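Local coordinates for protein ThreeFoil (Artificial gene, PDB 3PG0) that is a designed three-fold symmetric beta-trefoil that probably binds sugars like its ricin-type lectin relatives, and holds a sodium ion, at residues Y29-R34 and Q64-V69; K38-E43 and A51-Y56. All blocks are in the same frame, centred on the assembly; numbering follows the deposited sequence.

Contact 1: residues Y29-R34 and Q64-V69; sequences YKLVAR and QQWRLV
Tyr29 and Trp66 form an antiparallel hydrogen-bonded pair and trade two backbone bonds: Tyr29 N gives to Trp66 O at 2.8 Å, and Trp66 N returns to Tyr29 O at 2.9 Å. Tyr29 O also takes a CA-H...O contact from Gln65 CA at 3.5 Å. Beyond this pair the strands diverge, their axes 99° apart, and a water bridges the two backbones, accepting from Leu31 N at 2.9 Å and donating to Gln64 O at 2.7 Å.

The apolar contacts flank the pair. Leu68 reaches Tyr29 at about a right angle: its CD1 stands 4.1 Å from Tyr29 CD2, while its CD2 lies over one face of the ring. With CG beside the backbone N (chi1 -78°), Leu31 turns its CD1 to within 4.0 Å of Trp66 CB, the two side chains crossing at about a right angle. Trp66 NE1 itself donates to Leu40 O.

Around the contact, strand 160-164 runs antiparallel to strand 28-33 and brings Leu162 against Leu31 and Leu68. Strand 75-80 adds Leu78 to the same two leucines, and strand 39-42 packs Leu40 on Leu31.

Contact 2: residues K38-E43 and A51-Y56; sequences KALDVE and ANVIQY. With NA (sodium ion), chain G; BTB (2-[bis-(2-hydroxy-ethyl)-amino]-2-hydroxymethyl-propane-1,3-diol), chain D.
Asp41 CG stands anti to the backbone N (chi1 177°), which swings the carboxylate across to Tyr56, with Asp41 OD2 3.3 Å from Tyr56 CB on one face of the hairpin. Tyr56 chi1, -152°, sets the position of its ring. A BTB molecule, probably from the crystallisation liquor, lies against both: its O6 donates to Asp41 OD1 at 2.6 Å, and its C6 lies over one face of the Tyr56 ring, offset toward the rim. Ile54 CG1 sits between its own backbone N and carbonyl carbon (chi1 58°), and from there CD1 meets Glu43 CG at 4.0 Å. Gln64 NE2 donates a hydrogen bond to Asp41 OD2.

On the other face Leu40 CD1 presses tightly on Val53 CG1, and Val42 CG2 faces Val53 CG2. Paired backbone bonds join Ala39 with Tyr56 and Asp41 with Ile54. A single bond from Glu43 N to Asn52 O, 2.9 Å and almost straight, ends the series. The Glu43 carboxylate reaches Asn52 through two waters: one links OE1 to the backbone N, the other ND2 to OE2, weakly on the carboxylate side.

Asn52 OD1 and Val53 O each bind the sodium ion at 2.5 Å. Asn99, Val100, Asn146 and Val147 supply the same atoms, giving six oxygen ligands. Strands 39-42 and 53-56 form one of the three hairpins that cap a beta-trefoil; the three meet at the sodium ion, on the pseudo-threefold axis.

The two contacts belong to consecutive strands of the chain, 28-33 and 39-42, then 53-56 and 66-72, so contact 2 falls within the sequence that contact 1 brings together. Both are partly buried, but their chemistry differs. Contact 1 is a brief meeting of splaying strands in the six-stranded sheet, joined by one bridge pair and flanked by leucines and aromatics; contact 2 is a regular two-stranded hairpin, burying more than twice the surface (616 against 287 Å²), with a metal site at one end and polar groups around a bound BTB molecule on one face. They join directly: Leu31 O is probably hydrogen-bonded to Leu40 N at 2.9 Å, and Trp66 CH2 packs on Val42 CG2 at 3.6 Å.

Contact 1: residues Y29-R34 and Q64-V69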
ATOM      1  N   TYR A  29      -5.244  -2.786 -10.063  1.00 18.02           N
ATOM      2  CA  TYR A  29      -3.810  -2.615 -10.222  1.00 13.72           C
ATOM      3  C   TYR A  29      -3.052  -3.567  -9.319  1.00 14.40           C
ATOM      4  O   TYR A  29      -3.541  -3.966  -8.257  1.00 15.82           O
ATOM      5  CB  TYR A  29      -3.396  -1.190  -9.812  1.00 12.47           C
ATOM      6  CG  TYR A  29      -3.826  -0.109 -10.758  1.00 17.73           C
ATOM      7  CD1 TYR A  29      -2.959   0.366 -11.738  1.00 20.61           C
ATOM      8  CD2 TYR A  29      -5.096   0.440 -10.679  1.00 21.94           C
ATOM      9  CE1 TYR A  29      -3.348   1.354 -12.614  1.00 25.16           C
ATOM     10  CE2 TYR A  29      -5.492   1.433 -11.552  1.00 30.32           C
ATOM     11  CZ  TYR A  29      -4.613   1.881 -12.516  1.00 31.37           C
ATOM     12  OH  TYR A  29      -4.995   2.868 -13.392  1.00 29.82           O
ATOM     13  N   LYS A  30      -1.861  -3.962  -9.738  0.77 13.53           N
ATOM     14  CA  LYS A  30      -0.929  -4.488  -8.766  0.77 13.25           C
ATOM     15  C   LYS A  30       0.044  -3.365  -8.458  0.77 12.23           C
ATOM     16  O   LYS A  30       0.299  -2.493  -9.297  0.77 12.31           O
ATOM     17  CB  LYS A  30      -0.231  -5.780  -9.219  0.77 18.90           C
ATOM     18  CG  LYS A  30       0.744  -5.686 -10.386  0.77 21.06           C
ATOM     19  CD  LYS A  30       1.574  -6.985 -10.459  0.77 20.65           C
ATOM     20  CE  LYS A  30       2.701  -6.924 -11.499  0.77 23.48           C
ATOM     21  NZ  LYS A  30       3.671  -8.081 -11.366  0.77 24.17           N
ATOM     22  N   LEU A  31       0.539  -3.357  -7.227  1.00 10.68           N
ATOM     23  CA  LEU A  31       1.523  -2.377  -6.812  1.00  8.60           C
ATOM     24  C   LEU A  31       2.793  -3.126  -6.481  1.00  9.16           C
ATOM     25  O   LEU A  31       2.808  -3.952  -5.565  1.00 12.03           O
ATOM     26  CB  LEU A  31       1.033  -1.568  -5.594  1.00  9.95           C
ATOM     27  CG  LEU A  31       0.031  -0.461  -5.917  1.00 11.91           C
ATOM     28  CD1 LEU A  31      -1.313  -1.055  -6.190  1.00 14.59           C
ATOM     29  CD2 LEU A  31      -0.066   0.534  -4.767  1.00 13.57           C
ATOM     30  N   VAL A  32       3.854  -2.837  -7.236  1.00  9.19           N
ATOM     31  CA  VAL A  32       5.096  -3.600  -7.161  1.00  9.66           C
ATOM     32  C   VAL A  32       6.208  -2.705  -6.632  1.00  9.09           C
ATOM     33  O   VAL A  32       6.465  -1.632  -7.186  1.00 11.36           O
ATOM     34  CB  VAL A  32       5.496  -4.132  -8.555  1.00 11.98           C
ATOM     35  CG1 VAL A  32       6.811  -4.895  -8.487  1.00 16.48           C
ATOM     36  CG2 VAL A  32       4.391  -5.015  -9.109  1.00 17.03           C
ATOM     37  N   ALA A  33       6.854  -3.137  -5.553  1.00 10.33           N
ATOM     38  CA  ALA A  33       7.957  -2.363  -4.981  1.00  7.92           C
ATOM     39  C   ALA A  33       9.162  -2.382  -5.911  1.00 11.72           C
ATOM     40  O   ALA A  33       9.522  -3.426  -6.477  1.00 11.67           O
ATOM     41  CB  ALA A  33       8.332  -2.894  -3.604  1.00 11.39           C
ATOM     42  N   ARG A  34       9.795  -1.224  -6.056  1.00 10.72           N
ATOM     43  CA  ARG A  34      10.889  -1.081  -7.014  1.00  9.62           C
ATOM     44  C   ARG A  34      12.081  -1.953  -6.658  1.00 13.86           C
ATOM     45  O   ARG A  34      12.718  -2.536  -7.540  1.00 14.96           O
ATOM     46  CB  ARG A  34      11.312   0.382  -7.097  1.00 11.04           C
ATOM     47  CG  ARG A  34      12.413   0.645  -8.099  1.00 13.86           C
ATOM     48  CD  ARG A  34      12.673   2.132  -8.280  1.00 12.22           C
ATOM     49  NE  ARG A  34      13.690   2.339  -9.314  1.00 20.67           N
ATOM     50  CZ  ARG A  34      14.056   3.529  -9.786  1.00 26.52           C
ATOM     51  NH1 ARG A  34      13.494   4.634  -9.323  1.00 20.63           N
ATOM     52  NH2 ARG A  34      14.985   3.613 -10.733  1.00 28.04           N
ATOM     53  N   GLN A  64      -3.905  -9.460  -3.909  1.00 10.67           N
ATOM     54  CA  GLN A  64      -2.753  -8.712  -4.413  1.00 12.26           C
ATOM     55  C   GLN A  64      -3.211  -7.741  -5.487  1.00 13.21           C
ATOM     56  O   GLN A  64      -2.393  -7.192  -6.223  1.00 12.51           O
ATOM     57  CB  GLN A  64      -1.727  -9.659  -5.022  1.00  9.84           C
ATOM     58  CG  GLN A  64      -1.274 -10.763  -4.099  1.00  9.43           C
ATOM     59  CD  GLN A  64      -0.212 -11.620  -4.736  1.00 12.62           C
ATOM     60  OE1 GLN A  64      -0.385 -12.096  -5.867  1.00 17.72           O
ATOM     61  NE2 GLN A  64       0.904 -11.815  -4.025  1.00 11.36           N
ATOM     62  N   GLN A  65      -4.523  -7.544  -5.590  1.00  9.33           N
ATOM     63  CA  GLN A  65      -5.070  -6.606  -6.556  1.00 10.85           C
ATOM     64  C   GLN A  65      -5.826  -5.510  -5.837  1.00 14.20           C
ATOM     65  O   GLN A  65      -6.569  -5.780  -4.889  1.00 12.73           O
ATOM     66  CB  GLN A  65      -6.009  -7.319  -7.530  1.00 11.57           C
ATOM     67  CG  GLN A  65      -5.362  -8.458  -8.270  1.00 10.97           C
ATOM     68  CD  GLN A  65      -6.306  -9.087  -9.271  1.00 16.05           C
ATOM     69  OE1 GLN A  65      -7.141  -8.406  -9.866  1.00 18.00           O
ATOM     70  NE2 GLN A  65      -6.180 -10.397  -9.459  1.00 17.92           N
ATOM     71  N   TRP A  66      -5.632  -4.274  -6.292  1.00  9.44           N
ATOM     72  CA  TRP A  66      -6.115  -3.104  -5.585  1.00  8.61           C
ATOM     73  C   TRP A  66      -6.868  -2.190  -6.526  1.00 13.88           C
ATOM     74  O   TRP A  66      -6.407  -1.902  -7.631  1.00 14.72           O
ATOM     75  CB  TRP A  66      -4.930  -2.342  -4.970  1.00 10.53           C
ATOM     76  CG  TRP A  66      -4.166  -3.181  -3.972  1.00  9.30           C
ATOM     77  CD1 TRP A  66      -3.149  -4.071  -4.236  1.00 11.98           C
ATOM     78  CD2 TRP A  66      -4.384  -3.227  -2.562  1.00 10.15           C
ATOM     79  NE1 TRP A  66      -2.727  -4.660  -3.066  1.00 11.79           N
ATOM     80  CE2 TRP A  66      -3.461  -4.149  -2.021  1.00 12.01           C
ATOM     81  CE3 TRP A  66      -5.261  -2.562  -1.696  1.00 10.00           C
ATOM     82  CZ2 TRP A  66      -3.397  -4.428  -0.655  1.00 11.09           C
ATOM     83  CZ3 TRP A  66      -5.196  -2.837  -0.336  1.00  8.86           C
ATOM     84  CH2 TRP A  66      -4.276  -3.764   0.171  1.00  9.65           C
ATOM     85  N   ARG A  67      -8.040  -1.751  -6.089  1.00 13.56           N
ATOM     86  CA  ARG A  67      -8.783  -0.746  -6.831  1.00 14.79           C
ATOM     87  C   ARG A  67      -8.336   0.621  -6.346  1.00 13.99           C
ATOM     88  O   ARG A  67      -8.416   0.914  -5.149  1.00 14.25           O
ATOM     89  CB  ARG A  67     -10.294  -0.924  -6.618  1.00 17.46           C
ATOM     90  CG  ARG A  67     -11.136  -0.417  -7.787  1.00 27.61           C
ATOM     91  CD  ARG A  67     -12.607  -0.833  -7.679  1.00 25.04           C
ATOM     92  NE  ARG A  67     -13.378   0.086  -6.842  1.00 34.33           N
ATOM     93  N   LEU A  68      -7.877   1.470  -7.268  0.65 14.31           N
ATOM     94  CA  LEU A  68      -7.454   2.833  -6.931  0.65 12.56           C
ATOM     95  C   LEU A  68      -8.596   3.833  -7.100  0.65 13.40           C
ATOM     96  O   LEU A  68      -8.886   4.295  -8.213  0.65 14.27           O
ATOM     97  CB  LEU A  68      -6.269   3.268  -7.788  0.65 14.84           C
ATOM     98  CG  LEU A  68      -4.884   3.169  -7.152  0.65 22.52           C
ATOM     99  CD1 LEU A  68      -4.519   1.730  -6.798  0.65 15.96           C
ATOM    100  CD2 LEU A  68      -3.847   3.770  -8.092  0.65 26.86           C
ATOM    101  N   VAL A  69      -9.222   4.176  -5.982  1.00 10.23           N
ATOM    102  CA  VAL A  69     -10.452   4.934  -5.976  1.00 11.45           C
ATOM    103  C   VAL A  69     -10.177   6.399  -5.687  1.00 11.63           C
ATOM    104  O   VAL A  69      -9.727   6.748  -4.592  1.00 11.29           O
ATOM    105  CB  VAL A  69     -11.425   4.349  -4.941  1.00 14.47           C
ATOM    106  CG1 VAL A  69     -12.723   5.152  -4.923  1.00 14.29           C
ATOM    107  CG2 VAL A  69     -11.692   2.865  -5.243  1.00 14.75           C
TER
HETATM  108  O   HOH W   1      -0.350  -5.599  -5.551  1.00 11.81           O

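Contact 2: residues K38-E43 and A51-Y56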
ATOM      1  N   LYS A  38       8.296  -7.291  -5.877  0.68 13.06           N
ATOM      2  CA  LYS A  38       7.222  -8.036  -5.232  0.68 10.65           C
ATOM      3  C   LYS A  38       6.029  -7.133  -4.889  0.68  9.14           C
ATOM      4  O   LYS A  38       6.170  -5.910  -4.781  0.68 10.95           O
ATOM      5  CB  LYS A  38       7.756  -8.775  -4.005  0.68 11.03           C
ATOM      6  CG  LYS A  38       8.849  -9.795  -4.391  0.68 13.68           C
ATOM      7  CD  LYS A  38       9.334 -10.605  -3.208  0.68 15.33           C
ATOM      8  CE  LYS A  38      10.390 -11.606  -3.654  0.68 16.28           C
ATOM      9  NZ  LYS A  38      10.833 -12.470  -2.534  0.68 17.58           N
ATOM     10  N   ALA A  39       4.862  -7.747  -4.731  1.00  8.46           N
ATOM     11  CA  ALA A  39       3.594  -7.037  -4.748  1.00 10.21           C
ATOM     12  C   ALA A  39       3.022  -6.728  -3.369  1.00 10.48           C
ATOM     13  O   ALA A  39       3.232  -7.471  -2.407  1.00 10.19           O
ATOM     14  CB  ALA A  39       2.563  -7.854  -5.574  1.00  9.46           C
ATOM     15  N   LEU A  40       2.278  -5.630  -3.301  1.00  9.05           N
ATOM     16  CA  LEU A  40       1.492  -5.285  -2.131  1.00  9.76           C
ATOM     17  C   LEU A  40       0.389  -6.325  -1.932  1.00  8.70           C
ATOM     18  O   LEU A  40      -0.429  -6.560  -2.827  1.00  8.95           O
ATOM     19  CB  LEU A  40       0.896  -3.892  -2.322  1.00  7.66           C
ATOM     20  CG  LEU A  40       0.284  -3.212  -1.099  1.00  8.86           C
ATOM     21  CD1 LEU A  40       1.379  -2.859  -0.088  1.00 10.09           C
ATOM     22  CD2 LEU A  40      -0.466  -1.960  -1.558  1.00  9.85           C
ATOM     23  N   ASP A  41       0.357  -6.927  -0.745  1.00  8.19           N
ATOM     24  CA  ASP A  41      -0.358  -8.176  -0.538  1.00  7.87           C
ATOM     25  C   ASP A  41      -1.060  -8.186   0.825  1.00  7.65           C
ATOM     26  O   ASP A  41      -0.449  -7.853   1.839  1.00  8.92           O
ATOM     27  CB  ASP A  41       0.685  -9.301  -0.649  1.00  8.94           C
ATOM     28  CG  ASP A  41       0.116 -10.690  -0.396  1.00 13.49           C
ATOM     29  OD1 ASP A  41      -0.455 -10.943   0.691  1.00 11.90           O
ATOM     30  OD2 ASP A  41       0.290 -11.551  -1.277  1.00 13.47           O
ATOM     31  N   VAL A  42      -2.346  -8.555   0.851  1.00  8.72           N
ATOM     32  CA  VAL A  42      -3.010  -8.765   2.144  1.00  6.36           C
ATOM     33  C   VAL A  42      -2.793 -10.208   2.588  1.00 11.97           C
ATOM     34  O   VAL A  42      -3.225 -11.158   1.923  1.00 10.69           O
ATOM     35  CB  VAL A  42      -4.516  -8.473   2.108  1.00  9.76           C
ATOM     36  CG1 VAL A  42      -5.127  -8.721   3.493  1.00  9.10           C
ATOM     37  CG2 VAL A  42      -4.777  -7.028   1.655  1.00  8.38           C
ATOM     38  N   GLU A  43      -2.142 -10.346   3.735  1.00  9.68           N
ATOM     39  CA  GLU A  43      -1.545 -11.599   4.174  1.00 12.72           C
ATOM     40  C   GLU A  43      -2.524 -12.772   4.204  1.00 11.52           C
ATOM     41  O   GLU A  43      -3.550 -12.734   4.901  1.00 11.93           O
ATOM     42  CB  GLU A  43      -0.890 -11.407   5.541  1.00 12.98           C
ATOM     43  CG  GLU A  43      -0.136 -12.625   6.023  1.00 17.42           C
ATOM     44  CD  GLU A  43       0.671 -12.330   7.263  1.00 26.98           C
ATOM     45  OE1 GLU A  43       0.149 -11.638   8.162  1.00 27.84           O
ATOM     46  OE2 GLU A  43       1.830 -12.786   7.332  1.00 30.51           O
ATOM     47  N   ALA A  51      -6.188  -7.367   9.115  1.00 10.38           N
ATOM     48  CA  ALA A  51      -5.242  -8.279   8.464  1.00  8.86           C
ATOM     49  C   ALA A  51      -4.029  -7.496   7.997  1.00 10.26           C
ATOM     50  O   ALA A  51      -4.150  -6.359   7.547  1.00 11.41           O
ATOM     51  CB  ALA A  51      -5.890  -8.993   7.287  1.00 10.60           C
ATOM     52  N   ASN A  52      -2.855  -8.105   8.111  1.00  9.88           N
ATOM     53  CA  ASN A  52      -1.617  -7.385   7.834  1.00 10.62           C
ATOM     54  C   ASN A  52      -1.372  -7.241   6.341  1.00  8.49           C
ATOM     55  O   ASN A  52      -1.711  -8.130   5.568  1.00 10.28           O
ATOM     56  CB  ASN A  52      -0.436  -8.108   8.466  1.00  8.75           C
ATOM     57  CG  ASN A  52       0.787  -7.212   8.592  1.00 11.68           C
ATOM     58  OD1 ASN A  52       0.657  -6.001   8.691  1.00 11.88           O
ATOM     59  ND2 ASN A  52       1.972  -7.796   8.545  1.00 13.15           N
ATOM     60  N   VAL A  53      -0.761  -6.126   5.951  1.00  8.15           N
ATOM     61  CA  VAL A  53      -0.349  -5.922   4.562  1.00  6.68           C
ATOM     62  C   VAL A  53       1.161  -6.111   4.481  1.00  9.49           C
ATOM     63  O   VAL A  53       1.920  -5.563   5.287  1.00  9.48           O
ATOM     64  CB  VAL A  53      -0.775  -4.530   4.044  1.00  7.28           C
ATOM     65  CG1 VAL A  53      -0.123  -4.231   2.682  1.00  8.50           C
ATOM     66  CG2 VAL A  53      -2.299  -4.465   3.963  1.00 10.36           C
ATOM     67  N   ILE A  54       1.584  -6.904   3.506  1.00  7.57           N
ATOM     68  CA  ILE A  54       2.970  -7.342   3.390  1.00 10.15           C
ATOM     69  C   ILE A  54       3.391  -7.223   1.938  1.00  8.77           C
ATOM     70  O   ILE A  54       2.626  -6.783   1.086  1.00  8.65           O
ATOM     71  CB  ILE A  54       3.132  -8.815   3.818  1.00  8.30           C
ATOM     72  CG1 ILE A  54       2.224  -9.726   2.968  1.00  9.82           C
ATOM     73  CG2 ILE A  54       2.819  -8.979   5.305  1.00 10.32           C
ATOM     74  CD1 ILE A  54       2.397 -11.222   3.267  1.00 11.83           C
ATOM     75  N   GLN A  55       4.625  -7.612   1.662  1.00  8.28           N
ATOM     76  CA  GLN A  55       5.086  -7.764   0.294  1.00 10.58           C
ATOM     77  C   GLN A  55       5.167  -9.252  -0.020  1.00 10.01           C
ATOM     78  O   GLN A  55       5.518 -10.051   0.842  1.00 10.85           O
ATOM     79  CB  GLN A  55       6.437  -7.074   0.129  1.00 17.97           C
ATOM     80  CG  GLN A  55       7.501  -7.901  -0.507  1.00 21.04           C
ATOM     81  CD  GLN A  55       8.843  -7.202  -0.516  1.00 11.08           C
ATOM     82  OE1 GLN A  55       9.004  -6.120  -1.110  1.00 10.60           O
ATOM     83  NE2 GLN A  55       9.823  -7.813   0.145  1.00 11.21           N
ATOM     84  N   TYR A  56       4.794  -9.637  -1.231  1.00 11.71           N
ATOM     85  CA  TYR A  56       4.844 -11.048  -1.589  1.00 11.48           C
ATOM     86  C   TYR A  56       4.936 -11.213  -3.101  1.00 12.78           C
ATOM     87  O   TYR A  56       4.374 -10.423  -3.859  1.00 11.14           O
ATOM     88  CB  TYR A  56       3.617 -11.796  -1.034  1.00 12.80           C
ATOM     89  CG  TYR A  56       3.846 -13.274  -0.755  1.00 12.79           C
ATOM     90  CD1 TYR A  56       4.240 -13.703   0.508  1.00 12.90           C
ATOM     91  CD2 TYR A  56       3.636 -14.229  -1.739  1.00 21.27           C
ATOM     92  CE1 TYR A  56       4.442 -15.053   0.771  1.00 19.07           C
ATOM     93  CE2 TYR A  56       3.832 -15.569  -1.482  1.00 22.68           C
ATOM     94  CZ  TYR A  56       4.237 -15.975  -0.232  1.00 24.66           C
ATOM     95  OH  TYR A  56       4.434 -17.320   0.015  1.00 28.86           O
TER
HETATM   96 NA    NA G 147       2.024  -4.302   7.487  1.00 10.72          NA
HETATM   97  C1  BTB D 144       0.676 -18.203  -0.019  1.00 42.85           C
HETATM   98  O1  BTB D 144       1.475 -18.390  -1.106  1.00 49.10           O
HETATM   99  C2  BTB D 144      -0.458 -17.234  -0.363  1.00 42.30           C
HETATM  100  C3  BTB D 144      -1.027 -17.585  -1.711  1.00 47.76           C
HETATM  101  O3  BTB D 144      -1.847 -18.664  -1.619  1.00 53.71           O
HETATM  102  C4  BTB D 144      -1.484 -17.370   0.692  1.00 42.84           C
HETATM  103  O4  BTB D 144      -2.651 -16.600   0.356  1.00 40.02           O
HETATM  104  N   BTB D 144       0.077 -15.802  -0.382  1.00 31.04           N
HETATM  105  C5  BTB D 144       0.648 -15.495   0.934  1.00 30.57           C
HETATM  106  C6  BTB D 144       0.774 -14.018   1.069  1.00 17.01           C
HETATM  107  O6  BTB D 144      -0.498 -13.416   1.353  1.00 12.86           O
HETATM  108  C7  BTB D 144      -0.995 -14.896  -0.659  1.00 29.30           C
HETATM  109  C8  BTB D 144      -0.680 -13.911  -1.761  1.00 11.07           C
HETATM  110  O8  BTB D 144      -0.277 -14.606  -2.880  1.00 36.53           O
HETATM  111  O   HOH W   2      -2.501 -10.781   9.107  1.00 17.53           O
HETATM  112  O   HOH W   3       2.949 -10.402   8.836  1.00 25.13           O